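Cellulase (glycosyl hydrolase family 5) (Bacteroides ovatus, PDB 3ZMR) hydrolyses internal beta-1,4-glucosidic linkages of the xyloglucan backbone with retention of configuration, releasing xyloglucan oligosaccharides. Local coordinates at residues T344-P347 with N348-F352; A408-N411 with H412-S415. All blocks are in the same frame, centred on the assembly; numbering follows the deposited sequence.

Contact 1: residues T344-P347 with N348-F352; sequences TIMP and NDENF. With GLC (alpha-D-glucopyranose), chain L.
M346 and E350 cross obliquely within a compact loop, with M346 CG 3.6 Å from E350 CB. Because CG of M346 stands anti to the backbone N (chi1 171°) and the chain turns only at chi3, the thioether runs across the loop and lays SD against the backbone beyond E350, 3.5 Å from C of N351. F352 adds its CB 4.3 Å from the same SD. Cutting M346 back to an alanine would probably open a gap beside the N351 backbone and leave E350 CB without its apolar neighbour. The chain of E350, extended beyond CG, lies alongside the P347 ring and points the same way, and its carboxylate rests on the ring carbons, with OE2 3.6 Å from P347 CG. A backbone hydrogen bond from E350 N to P347 O (3.1 Å, 154° at the hydrogen) closes the P347-E350 turn; the donor sits above the carbonyl plane. N348 OD1 accepts from R401 NH1, which also bonds M346 O. I345 belongs to the pocket for the bound glucose of this family 5 barrel, its CD1 3.8 Å from C6 of the sugar. Just beyond it in the chain, P347-E350 forms a type I beta turn.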
loop_
_atom_site.group_PDB
_atom_site.type_symbol
_atom_site.label_atom_id
_atom_site.label_comp_id
_atom_site.label_asym_id
_atom_site.label_seq_id
_atom_site.Cartn_x
_atom_site.Cartn_y
_atom_site.Cartn_z
ATOM N N THR A 344 15.979 -15.134 4.482
ATOM C CA THR A 344 14.973 -14.601 5.402
ATOM C C THR A 344 13.832 -15.565 5.719
ATOM O O THR A 344 13.550 -15.801 6.888
ATOM C CB THR A 344 14.365 -13.290 4.915
ATOM O OG1 THR A 344 13.777 -13.495 3.627
ATOM C CG2 THR A 344 15.427 -12.177 4.887
ATOM N N ILE A 345 13.136 -16.055 4.693
ATOM C CA ILE A 345 11.847 -16.722 4.893
ATOM C C ILE A 345 11.641 -18.024 4.101
ATOM O O ILE A 345 10.606 -18.681 4.232
ATOM C CB ILE A 345 10.659 -15.754 4.682
ATOM C CG1 ILE A 345 10.668 -15.178 3.290
ATOM C CG2 ILE A 345 10.648 -14.622 5.727
ATOM C CD1 ILE A 345 9.364 -14.455 2.976
ATOM N N MET A 346 12.646 -18.443 3.341
ATOM C CA MET A 346 12.542 -19.749 2.640
ATOM C C MET A 346 12.368 -20.841 3.705
ATOM O O MET A 346 13.042 -20.801 4.749
ATOM C CB MET A 346 13.787 -20.026 1.832
ATOM C CG MET A 346 13.868 -21.440 1.253
ATOM S SD MET A 346 15.310 -21.683 0.204
ATOM C CE MET A 346 14.726 -20.932 -1.308
ATOM N N PRO A 347 11.427 -21.778 3.483
ATOM C CA PRO A 347 11.179 -22.842 4.450
ATOM C C PRO A 347 12.395 -23.722 4.740
ATOM O O PRO A 347 13.322 -23.851 3.920
ATOM C CB PRO A 347 10.044 -23.666 3.813
ATOM C CG PRO A 347 9.354 -22.745 2.879
ATOM C CD PRO A 347 10.406 -21.766 2.409
ATOM N N ASN A 348 12.359 -24.327 5.929
ATOM C CA ASN A 348 13.451 -25.153 6.421
ATOM C C ASN A 348 13.652 -26.432 5.626
ATOM O O ASN A 348 14.721 -27.043 5.692
ATOM C CB ASN A 348 13.249 -25.467 7.907
ATOM C CG ASN A 348 13.540 -24.279 8.797
ATOM O OD1 ASN A 348 14.594 -23.672 8.693
ATOM N ND2 ASN A 348 12.618 -23.962 9.688
ATOM N N ASP A 349 12.621 -26.856 4.900
ATOM C CA ASP A 349 12.722 -28.066 4.051
ATOM C C ASP A 349 13.170 -27.784 2.599
ATOM O O ASP A 349 13.124 -28.655 1.719
ATOM C CB ASP A 349 11.427 -28.886 4.104
ATOM C CG ASP A 349 10.263 -28.231 3.390
ATOM O OD1 ASP A 349 10.331 -27.023 3.064
ATOM O OD2 ASP A 349 9.260 -28.947 3.172
ATOM N N GLU A 350 13.565 -26.537 2.362
ATOM C CA GLU A 350 14.112 -26.095 1.090
ATOM C C GLU A 350 15.573 -25.712 1.312
ATOM O O GLU A 350 16.083 -25.819 2.428
ATOM C CB GLU A 350 13.283 -24.939 0.512
ATOM C CG GLU A 350 11.900 -25.393 0.061
ATOM C CD GLU A 350 11.018 -24.265 -0.445
ATOM O OE1 GLU A 350 11.531 -23.287 -1.025
ATOM O OE2 GLU A 350 9.799 -24.373 -0.251
ATOM N N ASN A 351 16.237 -25.249 0.261
ATOM C CA ASN A 351 17.677 -25.037 0.267
ATOM C C ASN A 351 18.051 -23.685 0.843
ATOM O O ASN A 351 18.616 -22.831 0.152
ATOM C CB ASN A 351 18.230 -25.144 -1.164
ATOM C CG ASN A 351 19.743 -25.097 -1.203
ATOM O OD1 ASN A 351 20.409 -25.654 -0.322
ATOM N ND2 ASN A 351 20.302 -24.450 -2.231
ATOM N N PHE A 352 17.748 -23.489 2.130
ATOM C CA PHE A 352 17.931 -22.155 2.738
ATOM C C PHE A 352 19.405 -21.836 2.991
ATOM O O PHE A 352 20.265 -22.736 3.050
ATOM C CB PHE A 352 17.138 -21.999 4.044
ATOM C CG PHE A 352 17.566 -22.950 5.131
ATOM C CD1 PHE A 352 18.633 -22.633 5.975
ATOM C CD2 PHE A 352 16.915 -24.156 5.305
ATOM C CE1 PHE A 352 19.037 -23.521 6.956
ATOM C CE2 PHE A 352 17.307 -25.040 6.304
ATOM C CZ PHE A 352 18.385 -24.727 7.113
HETATM C C1 GLC L . 4.258 -11.254 3.684
HETATM C C2 GLC L . 2.822 -11.513 4.124
HETATM C C3 GLC L . 2.761 -12.247 5.465
HETATM C C4 GLC L . 3.631 -13.501 5.334
HETATM C C5 GLC L . 5.008 -13.151 4.753
HETATM C C6 GLC L . 5.948 -14.345 4.610
HETATM O O2 GLC L . 2.132 -10.292 4.143
HETATM O O3 GLC L . 1.399 -12.515 5.867
HETATM O O4 GLC L . 3.770 -14.007 6.633
HETATM O O5 GLC L . 4.868 -12.505 3.507
HETATM O O6 GLC L . 6.686 -14.431 5.814
#

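Contact 2: residues A408-N411 with H412-S415; sequences ALEN and HLKS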
loop_
_atom_site.group_PDB
_atom_site.type_symbol
_atom_site.label_atom_id
_atom_site.label_comp_id
_atom_site.label_asym_id
_atom_site.label_seq_id
_atom_site.Cartn_x
_atom_site.Cartn_y
_atom_site.Cartn_z
ATOM N N ALA A 408 26.928 -23.590 13.417
ATOM C CA ALA A 408 25.906 -23.187 12.429
ATOM C C ALA A 408 24.827 -22.345 13.121
ATOM O O ALA A 408 24.366 -21.303 12.586
ATOM C CB ALA A 408 25.270 -24.387 11.748
ATOM N N LEU A 409 24.395 -22.752 14.309
ATOM C CA LEU A 409 23.362 -21.972 15.029
ATOM C C LEU A 409 23.908 -20.606 15.455
ATOM O O LEU A 409 23.250 -19.557 15.293
ATOM C CB LEU A 409 22.827 -22.742 16.254
ATOM C CG LEU A 409 21.831 -21.982 17.114
ATOM C CD1 LEU A 409 20.558 -21.604 16.377
ATOM C CD2 LEU A 409 21.507 -22.758 18.363
ATOM N N GLU A 410 25.116 -20.587 16.004
ATOM C CA GLU A 410 25.691 -19.357 16.495
ATOM C C GLU A 410 25.842 -18.349 15.335
ATOM O O GLU A 410 25.527 -17.171 15.473
ATOM C CB GLU A 410 27.031 -19.597 17.218
ATOM C CG GLU A 410 27.606 -18.349 17.862
ATOM C CD GLU A 410 26.743 -17.728 18.954
ATOM O OE1 GLU A 410 25.874 -18.395 19.594
ATOM O OE2 GLU A 410 26.934 -16.517 19.154
ATOM N N ASN A 411 26.366 -18.822 14.215
ATOM C CA ASN A 411 26.581 -17.983 13.036
ATOM C C ASN A 411 25.236 -17.489 12.473
ATOM O O ASN A 411 25.142 -16.376 11.947
ATOM C CB ASN A 411 27.344 -18.775 11.967
ATOM C CG ASN A 411 28.787 -19.019 12.327
ATOM O OD1 ASN A 411 29.323 -18.395 13.235
ATOM N ND2 ASN A 411 29.411 -19.942 11.616
ATOM N N HIS A 412 24.222 -18.327 12.577
ATOM C CA HIS A 412 22.873 -17.994 12.117
ATOM C C HIS A 412 22.308 -16.878 13.002
ATOM O O HIS A 412 21.729 -15.897 12.495
ATOM C CB HIS A 412 21.965 -19.225 12.102
ATOM C CG HIS A 412 20.507 -18.921 11.892
ATOM N ND1 HIS A 412 20.032 -18.377 10.717
ATOM C CD2 HIS A 412 19.432 -19.048 12.707
ATOM C CE1 HIS A 412 18.721 -18.211 10.816
ATOM N NE2 HIS A 412 18.335 -18.598 12.015
ATOM N N LEU A 413 22.415 -17.029 14.319
ATOM C CA LEU A 413 21.845 -16.042 15.239
ATOM C C LEU A 413 22.497 -14.686 14.990
ATOM O O LEU A 413 21.811 -13.661 14.941
ATOM C CB LEU A 413 22.028 -16.471 16.693
ATOM C CG LEU A 413 21.209 -17.691 17.122
ATOM C CD1 LEU A 413 21.634 -18.101 18.521
ATOM C CD2 LEU A 413 19.723 -17.409 17.072
ATOM N N LYS A 414 23.818 -14.682 14.832
ATOM C CA LYS A 414 24.574 -13.459 14.545
ATOM C C LYS A 414 24.142 -12.855 13.217
ATOM O O LYS A 414 23.914 -11.640 13.125
ATOM C CB LYS A 414 26.094 -13.716 14.536
ATOM C CG LYS A 414 26.924 -12.480 14.173
ATOM C CD LYS A 414 28.431 -12.715 14.205
ATOM C CE LYS A 414 29.184 -11.394 14.324
ATOM N NZ LYS A 414 28.971 -10.531 13.133
ATOM N N SER A 415 24.008 -13.690 12.204
ATOM C CA SER A 415 23.629 -13.261 10.866
ATOM C C SER A 415 22.271 -12.562 10.917
ATOM O O SER A 415 22.078 -11.553 10.244
ATOM C CB SER A 415 23.531 -14.468 9.938
ATOM O OG SER A 415 24.828 -14.926 9.540
#
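A408-N411 and H412-S415 are successive turns of one alpha-helix, the 406-429 helix of the beta-alpha-beta unit between barrel strands 391-396 and 433-436. Phi and psi stay helical throughout, and four i to i+4 hydrogen bonds tie the segments: H412 N to A408 O, L413 N to L409 O, K414 N to E410 O and S415 N to N411 O. The L413 bond, at 2.8 Å between L413 N and L409 O, runs almost straight out from the carbonyl; in the other three the donor is moderately tilted from the carbonyl plane.

On one flank L409 and L413 pair their branches across a turn, the two side chains passing at a slant with L409 CD1 4.0 Å from L413 CG. L409 holds CG anti to its own nitrogen (chi1 176°), which swings CG and CD1 back toward L413 although CB points away. L413 also packs its CG over the carbonyl oxygen of L409, at 3.3 Å.

The ring of H412 is fixed from outside the helix, ND1 by the carbonyl of S354 and NE2 by the backbone N of R401, which joins the helix to two loops. K414 sends its ammonium group, NZ, along the helix to a salt bridge with D418.

S415 OG has the backbone N of W356 as a further partner. Within the helix N411 O accepts twice, S415 N and S415 OG (2.8 Å from N411 O for the hydroxyl) reaching it from opposite faces of its carbonyl plane.

Overall arrangement
Contact 1 precedes contact 2 along the chain, and both lie in the (beta/alpha)8 catalytic domain, outside its barrel strands. The 344-352 segment follows strand 331-337 and takes in the end of the short helix 341-344 and the loop after it, whereas 408-415 lies in helix 406-429, after the next barrel strand, 391-396. Their centres are 15 Å apart and their nearest atoms about 6 Å, so they do not touch. R401 is bonded to both, by its side chain to contact 1 and by its backbone to contact 2. One residue of the loop after strand 391-396 thus ties the loop beside the glycan pocket to the outer helix, although contact 2 itself is remote from the annotated sites.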